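Local structure of myosin regulatory light chain (Physarum polycephalum, 2BL0) at residues E13-E18 / Q29-Q34; A51-N56 / F61-S66. The protein serves as the regulatory light chain of Physarum myosin II and holds a calcium ion in one of its EF-hands. All coordinates share one frame; numbering follows the deposited sequence.

Contact 1: residues E13-E18 / Q29-Q34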
ATOM      1  N   GLU C  13      10.102  23.031 -21.487  1.00  7.90           N
ATOM      2  CA  GLU C  13      10.163  23.258 -22.929  1.00  8.68           C
ATOM      3  C   GLU C  13       9.121  24.308 -23.348  1.00  8.53           C
ATOM      4  O   GLU C  13       9.406  25.166 -24.179  1.00  9.08           O
ATOM      5  CB  GLU C  13       9.962  21.951 -23.704  1.00  8.79           C
ATOM      6  CG  GLU C  13      11.177  21.031 -23.686  1.00 11.48           C
ATOM      7  CD  GLU C  13      12.423  21.710 -24.203  1.00 13.21           C
ATOM      8  OE1 GLU C  13      12.497  21.988 -25.414  1.00 14.59           O
ATOM      9  OE2 GLU C  13      13.311  21.990 -23.382  1.00 17.32           O
ATOM     10  N   LEU C  14       7.927  24.253 -22.770  1.00  8.80           N
ATOM     11  CA  LEU C  14       6.892  25.250 -23.085  1.00 10.08           C
ATOM     12  C   LEU C  14       7.324  26.614 -22.599  1.00 10.08           C
ATOM     13  O   LEU C  14       7.070  27.623 -23.261  1.00 10.92           O
ATOM     14  CB  LEU C  14       5.536  24.914 -22.435  1.00 10.07           C
ATOM     15  CG  LEU C  14       4.687  23.813 -23.047  1.00 12.20           C
ATOM     16  CD1 LEU C  14       3.288  23.862 -22.424  1.00 14.58           C
ATOM     17  CD2 LEU C  14       4.603  23.924 -24.572  1.00 14.24           C
ATOM     18  N   PHE C  15       8.005  26.655 -21.452  1.00 10.11           N
ATOM     19  CA  PHE C  15       8.502  27.913 -20.899  1.00 10.41           C
ATOM     20  C   PHE C  15       9.754  28.436 -21.634  1.00 11.49           C
ATOM     21  O   PHE C  15      10.204  29.559 -21.360  1.00 13.07           O
ATOM     22  CB  PHE C  15       8.816  27.772 -19.405  1.00  9.72           C
ATOM     23  CG  PHE C  15       7.653  27.264 -18.565  1.00  8.59           C
ATOM     24  CD1 PHE C  15       6.322  27.453 -18.961  1.00  8.70           C
ATOM     25  CD2 PHE C  15       7.893  26.591 -17.382  1.00  9.30           C
ATOM     26  CE1 PHE C  15       5.283  26.968 -18.210  1.00  8.56           C
ATOM     27  CE2 PHE C  15       6.857  26.118 -16.618  1.00  9.39           C
ATOM     28  CZ  PHE C  15       5.552  26.305 -17.018  1.00  8.40           C
ATOM     29  N   ASP C  16      10.325  27.608 -22.507  1.00 11.31           N
ATOM     30  CA  ASP C  16      11.526  27.934 -23.273  1.00 11.81           C
ATOM     31  C   ASP C  16      11.073  28.176 -24.726  1.00 12.16           C
ATOM     32  O   ASP C  16      11.570  27.550 -25.671  1.00 11.50           O
ATOM     33  CB  ASP C  16      12.534  26.775 -23.169  1.00 11.68           C
ATOM     34  CG  ASP C  16      13.801  26.986 -23.999  1.00 12.61           C
ATOM     35  OD1 ASP C  16      14.228  28.139 -24.189  1.00 13.14           O
ATOM     36  OD2 ASP C  16      14.454  26.044 -24.487  1.00 12.82           O
ATOM     37  N   SER C  17      10.114  29.081 -24.901  1.00 13.14           N
ATOM     38  CA  SER C  17       9.517  29.288 -26.224  1.00 13.60           C
ATOM     39  C   SER C  17      10.420  30.106 -27.166  1.00 14.61           C
ATOM     40  O   SER C  17      10.110  30.265 -28.346  1.00 14.61           O
ATOM     41  CB  SER C  17       8.091  29.869 -26.133  1.00 14.10           C
ATOM     42  OG  SER C  17       8.033  31.107 -25.453  1.00 12.46           O
ATOM     43  N   GLU C  18      11.535  30.616 -26.644  1.00 15.80           N
ATOM     44  CA  GLU C  18      12.622  31.111 -27.493  1.00 17.18           C
ATOM     45  C   GLU C  18      13.656  30.038 -27.904  1.00 17.05           C
ATOM     46  O   GLU C  18      14.500  30.300 -28.761  1.00 18.04           O
ATOM     47  CB  GLU C  18      13.326  32.276 -26.816  1.00 17.91           C
ATOM     48  CG  GLU C  18      12.589  33.589 -26.959  1.00 20.44           C
ATOM     49  CD  GLU C  18      13.511  34.772 -26.713  1.00 24.01           C
ATOM     50  OE1 GLU C  18      13.406  35.386 -25.636  1.00 27.42           O
ATOM     51  OE2 GLU C  18      14.352  35.074 -27.590  1.00 26.26           O
ATOM     52  N   GLN C  29       9.437  36.748 -17.134  1.00  7.34           N
ATOM     53  CA  GLN C  29       8.411  37.792 -17.185  1.00  8.08           C
ATOM     54  C   GLN C  29       7.439  37.536 -18.329  1.00  7.80           C
ATOM     55  O   GLN C  29       6.231  37.647 -18.153  1.00  8.59           O
ATOM     56  CB  GLN C  29       9.038  39.171 -17.349  1.00  8.81           C
ATOM     57  CG  GLN C  29       9.879  39.595 -16.175  1.00 11.00           C
ATOM     58  CD  GLN C  29       9.056  40.016 -14.966  1.00 14.79           C
ATOM     59  OE1 GLN C  29       7.852  39.746 -14.880  1.00 17.03           O
ATOM     60  NE2 GLN C  29       9.705  40.691 -14.027  1.00 17.85           N
ATOM     61  N   THR C  30       7.966  37.196 -19.501  1.00  7.31           N
ATOM     62  CA  THR C  30       7.124  36.911 -20.663  1.00  6.71           C
ATOM     63  C   THR C  30       6.275  35.671 -20.461  1.00  6.86           C
ATOM     64  O   THR C  30       5.097  35.661 -20.788  1.00  6.91           O
ATOM     65  CB  THR C  30       8.017  36.769 -21.901  1.00  7.16           C
ATOM     66  OG1 THR C  30       8.629  38.032 -22.177  1.00  6.45           O
ATOM     67  CG2 THR C  30       7.211  36.484 -23.144  1.00  7.41           C
ATOM     68  N   VAL C  31       6.872  34.627 -19.874  1.00  6.56           N
ATOM     69  CA  VAL C  31       6.143  33.404 -19.576  1.00  7.26           C
ATOM     70  C   VAL C  31       4.954  33.655 -18.631  1.00  7.50           C
ATOM     71  O   VAL C  31       3.829  33.166 -18.859  1.00  7.03           O
ATOM     72  CB  VAL C  31       7.114  32.336 -18.969  1.00  7.22           C
ATOM     73  CG1 VAL C  31       6.343  31.184 -18.415  1.00  9.73           C
ATOM     74  CG2 VAL C  31       8.085  31.862 -20.050  1.00  7.54           C
ATOM     75  N   LEU C  32       5.186  34.423 -17.572  1.00  7.40           N
ATOM     76  CA  LEU C  32       4.118  34.728 -16.630  1.00  8.40           C
ATOM     77  C   LEU C  32       2.978  35.489 -17.318  1.00  7.66           C
ATOM     78  O   LEU C  32       1.802  35.212 -17.073  1.00  8.34           O
ATOM     79  CB  LEU C  32       4.668  35.510 -15.423  1.00  8.25           C
ATOM     80  CG  LEU C  32       5.605  34.704 -14.533  1.00 10.56           C
ATOM     81  CD1 LEU C  32       6.360  35.610 -13.580  1.00 12.05           C
ATOM     82  CD2 LEU C  32       4.827  33.635 -13.773  1.00 12.74           C
ATOM     83  N   LYS C  33       3.320  36.394 -18.220  1.00  7.52           N
ATOM     84  CA  LYS C  33       2.293  37.134 -18.975  1.00  7.94           C
ATOM     85  C   LYS C  33       1.529  36.206 -19.902  1.00  8.13           C
ATOM     86  O   LYS C  33       0.306  36.304 -20.014  1.00  8.89           O
ATOM     87  CB  LYS C  33       2.915  38.278 -19.751  1.00  8.07           C
ATOM     88  CG  LYS C  33       3.419  39.371 -18.831  1.00  8.66           C
ATOM     89  CD  LYS C  33       4.068  40.492 -19.581  1.00 11.96           C
ATOM     90  CE  LYS C  33       4.495  41.601 -18.622  1.00 14.06           C
ATOM     91  NZ  LYS C  33       5.300  42.647 -19.310  1.00 15.61           N
ATOM     92  N   GLN C  34       2.251  35.298 -20.562  1.00  8.18           N
ATOM     93  CA  GLN C  34       1.628  34.357 -21.498  1.00  7.35           C
ATOM     94  C   GLN C  34       0.552  33.555 -20.784  1.00  7.63           C
ATOM     95  O   GLN C  34      -0.584  33.432 -21.266  1.00  7.30           O
ATOM     96  CB  GLN C  34       2.658  33.390 -22.103  1.00  7.32           C
ATOM     97  CG  GLN C  34       3.651  33.965 -23.103  1.00  6.68           C
ATOM     98  CD  GLN C  34       4.707  32.935 -23.540  1.00  8.20           C
ATOM     99  OE1 GLN C  34       4.950  31.973 -22.828  1.00  9.83           O
ATOM    100  NE2 GLN C  34       5.340  33.157 -24.707  1.00  6.98           N
TER
HETATM  101  O   HOH W   1       6.971  30.163 -23.277  1.00 35.95           O
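Phe15 of helix 3-15 and Val31 of helix 25-35 meet where the two helices of the first EF-hand come together, and they illustrate how this helix-loop-helix unit keeps its flanking helices in touch with few side chains. Their CA atoms, 6.1 Å apart, form the nearest backbone pair across the contact. Both gamma branches of the valine are used. Val31 CG1, anti to the backbone N (chi1 169°), approaches the phenyl ring obliquely, 3.8 Å from Phe15 CD1, while Val31 CG2 rests 3.4 Å from the carbonyl O of Phe15. One branch thus serves the ring and the other the main chain. The two side chains cross roughly at right angles. With an alanine here both methyls would be gone, which would probably leave Phe15 CD1 and the carbonyl O of Phe15 without their packing partner from helix 25-35. Another protein chain of the assembly adds apolar side chains against Leu14, Phe15 and Val31.

Beside this buried pair the contact turns polar and more exposed. Ser17 follows in the loop, where a chi1 of 59° turns its OG toward helix 25-35, to meet a water and the amide of Gln34, whose chain runs extended beyond CG. This one water ties the group together. It donates to Leu14 O over a short 2.5 Å and to Gln34 OE1, and it accepts from Ser17 OG at 2.6 Å. The serine hydroxyl thus gives its proton to the water and keeps acceptor capacity for the amide. Gln34 NE2 uses it in a bond that is long and weak, though nearly straight: its N-H points at Ser17 OG over 3.5 Å, with an angle of 169° at the hydrogen.

Contact 2: residues A51-N56 / F61-S66. With CA (calcium ion), chain E.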
ATOM      1  N   ALA C  51      14.681  29.110  -8.512  1.00  7.74           N
ATOM      2  CA  ALA C  51      14.900  28.224  -9.659  1.00  7.37           C
ATOM      3  C   ALA C  51      16.346  28.286 -10.130  1.00  7.28           C
ATOM      4  O   ALA C  51      16.927  27.266 -10.481  1.00  9.03           O
ATOM      5  CB  ALA C  51      13.979  28.603 -10.787  1.00  6.10           C
ATOM      6  N   ASP C  52      16.921  29.482 -10.108  1.00  7.21           N
ATOM      7  CA  ASP C  52      18.285  29.719 -10.564  1.00  7.07           C
ATOM      8  C   ASP C  52      19.277  29.463  -9.425  1.00  6.99           C
ATOM      9  O   ASP C  52      19.853  30.393  -8.857  1.00  7.43           O
ATOM     10  CB  ASP C  52      18.410  31.156 -11.081  1.00  7.18           C
ATOM     11  CG  ASP C  52      19.810  31.485 -11.616  1.00  8.01           C
ATOM     12  OD1 ASP C  52      20.523  30.585 -12.116  1.00  7.26           O
ATOM     13  OD2 ASP C  52      20.268  32.660 -11.581  1.00  7.19           O
ATOM     14  N   ALA C  53      19.482  28.195  -9.111  1.00  7.33           N
ATOM     15  CA  ALA C  53      20.311  27.807  -7.965  1.00  7.38           C
ATOM     16  C   ALA C  53      21.745  28.267  -8.113  1.00  6.60           C
ATOM     17  O   ALA C  53      22.376  28.606  -7.129  1.00  7.01           O
ATOM     18  CB  ALA C  53      20.270  26.318  -7.755  1.00  7.63           C
ATOM     19  N   THR C  54      22.275  28.287  -9.333  1.00  5.88           N
ATOM     20  CA  THR C  54      23.659  28.716  -9.542  1.00  6.52           C
ATOM     21  C   THR C  54      23.817  30.223  -9.491  1.00  7.33           C
ATOM     22  O   THR C  54      24.945  30.715  -9.447  1.00  7.45           O
ATOM     23  CB  THR C  54      24.228  28.265 -10.883  1.00  6.48           C
ATOM     24  OG1 THR C  54      23.491  28.892 -11.930  1.00  5.53           O
ATOM     25  CG2 THR C  54      24.120  26.769 -11.083  1.00  5.89           C
ATOM     26  N   GLY C  55      22.707  30.953  -9.533  1.00  8.09           N
ATOM     27  CA  GLY C  55      22.732  32.402  -9.362  1.00  8.76           C
ATOM     28  C   GLY C  55      23.351  33.154 -10.526  1.00  8.88           C
ATOM     29  O   GLY C  55      23.836  34.270 -10.360  1.00 10.79           O
ATOM     30  N   ASN C  56      23.321  32.559 -11.715  1.00  7.93           N
ATOM     31  CA  ASN C  56      23.991  33.138 -12.880  1.00  7.51           C
ATOM     32  C   ASN C  56      23.050  33.902 -13.839  1.00  6.99           C
ATOM     33  O   ASN C  56      23.470  34.395 -14.899  1.00  7.83           O
ATOM     34  CB  ASN C  56      24.749  32.045 -13.625  1.00  7.16           C
ATOM     35  CG  ASN C  56      23.863  31.279 -14.568  1.00  7.49           C
ATOM     36  OD1 ASN C  56      22.786  30.863 -14.177  1.00  5.84           O
ATOM     37  ND2 ASN C  56      24.311  31.083 -15.808  1.00  7.73           N
ATOM     38  N   PHE C  61      17.366  23.550 -17.398  1.00  4.20           N
ATOM     39  CA  PHE C  61      16.442  22.492 -17.031  1.00  5.62           C
ATOM     40  C   PHE C  61      16.823  21.767 -15.722  1.00  5.51           C
ATOM     41  O   PHE C  61      15.975  21.603 -14.866  1.00  4.81           O
ATOM     42  CB  PHE C  61      16.214  21.465 -18.156  1.00  6.36           C
ATOM     43  CG  PHE C  61      15.334  20.333 -17.724  1.00  6.44           C
ATOM     44  CD1 PHE C  61      14.047  20.595 -17.283  1.00  5.22           C
ATOM     45  CD2 PHE C  61      15.806  19.023 -17.676  1.00  8.15           C
ATOM     46  CE1 PHE C  61      13.227  19.585 -16.830  1.00  6.44           C
ATOM     47  CE2 PHE C  61      14.983  18.000 -17.229  1.00  9.33           C
ATOM     48  CZ  PHE C  61      13.687  18.290 -16.797  1.00  8.02           C
ATOM     49  N   PRO C  62      18.059  21.284 -15.546  1.00  6.16           N
ATOM     50  CA  PRO C  62      18.371  20.599 -14.276  1.00  6.40           C
ATOM     51  C   PRO C  62      18.075  21.418 -13.012  1.00  5.20           C
ATOM     52  O   PRO C  62      17.721  20.823 -11.997  1.00  5.87           O
ATOM     53  CB  PRO C  62      19.843  20.255 -14.400  1.00  6.56           C
ATOM     54  CG  PRO C  62      20.065  20.121 -15.914  1.00  7.88           C
ATOM     55  CD  PRO C  62      19.173  21.179 -16.514  1.00  6.86           C
ATOM     56  N   GLU C  63      18.234  22.740 -13.086  1.00  5.34           N
ATOM     57  CA  GLU C  63      17.912  23.643 -11.977  1.00  4.50           C
ATOM     58  C   GLU C  63      16.404  23.676 -11.710  1.00  4.79           C
ATOM     59  O   GLU C  63      15.965  23.572 -10.576  1.00  5.62           O
ATOM     60  CB  GLU C  63      18.430  25.044 -12.267  1.00  4.61           C
ATOM     61  CG  GLU C  63      19.947  25.176 -12.231  1.00  4.34           C
ATOM     62  CD  GLU C  63      20.404  26.578 -12.589  1.00  2.51           C
ATOM     63  OE1 GLU C  63      20.139  26.977 -13.720  1.00  4.07           O
ATOM     64  OE2 GLU C  63      20.936  27.337 -11.746  1.00  3.72           O
ATOM     65  N   PHE C  64      15.622  23.843 -12.775  1.00  5.17           N
ATOM     66  CA  PHE C  64      14.163  23.813 -12.709  1.00  5.44           C
ATOM     67  C   PHE C  64      13.708  22.460 -12.152  1.00  5.77           C
ATOM     68  O   PHE C  64      12.870  22.403 -11.261  1.00  5.95           O
ATOM     69  CB  PHE C  64      13.607  24.049 -14.111  1.00  4.95           C
ATOM     70  CG  PHE C  64      12.106  23.935 -14.227  1.00  6.13           C
ATOM     71  CD1 PHE C  64      11.291  24.973 -13.800  1.00  6.65           C
ATOM     72  CD2 PHE C  64      11.515  22.796 -14.777  1.00  5.56           C
ATOM     73  CE1 PHE C  64       9.910  24.891 -13.911  1.00  6.36           C
ATOM     74  CE2 PHE C  64      10.131  22.699 -14.896  1.00  7.05           C
ATOM     75  CZ  PHE C  64       9.321  23.754 -14.458  1.00  6.93           C
ATOM     76  N   LEU C  65      14.273  21.375 -12.692  1.00  6.43           N
ATOM     77  CA  LEU C  65      13.926  20.015 -12.276  1.00  7.37           C
ATOM     78  C   LEU C  65      14.163  19.792 -10.800  1.00  7.01           C
ATOM     79  O   LEU C  65      13.293  19.237 -10.094  1.00  6.92           O
ATOM     80  CB  LEU C  65      14.739  18.970 -13.057  1.00  7.20           C
ATOM     81  CG  LEU C  65      14.407  17.504 -12.738  1.00  9.23           C
ATOM     82  CD1 LEU C  65      12.920  17.257 -12.997  1.00 11.70           C
ATOM     83  CD2 LEU C  65      15.286  16.545 -13.542  1.00 10.16           C
ATOM     84  N   SER C  66      15.341  20.186 -10.322  1.00  7.41           N
ATOM     85  CA  SER C  66      15.661  20.044  -8.908  1.00  8.20           C
ATOM     86  C   SER C  66      14.625  20.777  -8.023  1.00  7.84           C
ATOM     87  O   SER C  66      14.163  20.234  -6.995  1.00  6.53           O
ATOM     88  CB  SER C  66      17.075  20.553  -8.605  1.00  8.50           C
ATOM     89  OG  SER C  66      17.353  20.461  -7.203  1.00 14.72           O
TER
HETATM   90 CA    CA E1155      21.563  29.004 -13.405  1.00 23.88          CA
HETATM   91  O   HOH W   2      16.885  25.123  -8.386  1.00 30.56           O
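Glu63 reaches from the start of helix 61-72 back to Thr54 and Asp52, closing the calcium loop of the second EF-hand; it shows how a single carboxylate can bind the metal through both oxygens and also hold a backbone N-H of the loop. The side chain starts against the main chain of the opposing segment, where Glu63 CB lies 3.2 Å from Ala51 O. CG, anti to the carbonyl carbon (chi1 -70°), is still near Ala51 O, and the extended chain then places Glu63 CD 2.8 Å from the calcium ion, which its two oxygens bind bidentately. Glu63 OE1 binds calcium at 2.5 Å and also accepts a hydrogen bond from Gln60 N, which helps fix the rotation of the carboxylate. Glu63 OE2 binds calcium at 2.4 Å and sits close to the calcium-bound oxygens of Asp52 and Thr54; the shared cation probably offsets the repulsion among these oxygens.

The remaining ligands come largely from residues 52-56. Asp52 OD1 lies 2.3 Å from the ion, and its carboxylate is turned 82° against that of Glu63, although the two side chains run alongside each other. Its other oxygen, OD2, accepts from Gly57 N. Thr54 OG1 and Asn56 OD1 coordinate the ion at 2.4 Å each, and the carbonyl O of Lys58 completes the set. A type I turn from Asp52 to Gly55 brings Thr54 round so that its backbone and hydroxyl both serve the site. While OG1 goes to the ion, Thr54 N donates to Glu63 OE2 over 2.9 Å, meeting that oxygen nearly along its C-O bond with an angle of 170° at the hydrogen.

Contact 1 belongs to the first EF-hand of the pair and contact 2 to the second, with contact 1 closing along the chain before contact 2 opens. Their centres are about 16 Å apart, yet they touch through two aromatic residues: Phe15 CE2 packs 4.0 Å from Phe64 CZ. Phe15 therefore joins its own hand, through Val31, to the helix that carries Glu63, although its side chain remains about 12 Å from that of this calcium ligand. Strands 22-24 and 58-60, which lie between the segments of contacts 1 and 2 respectively, pair antiparallel. Ile59 of the second strand touches Phe64 as well as Asp52, linking this shared apolar packing to the metal site.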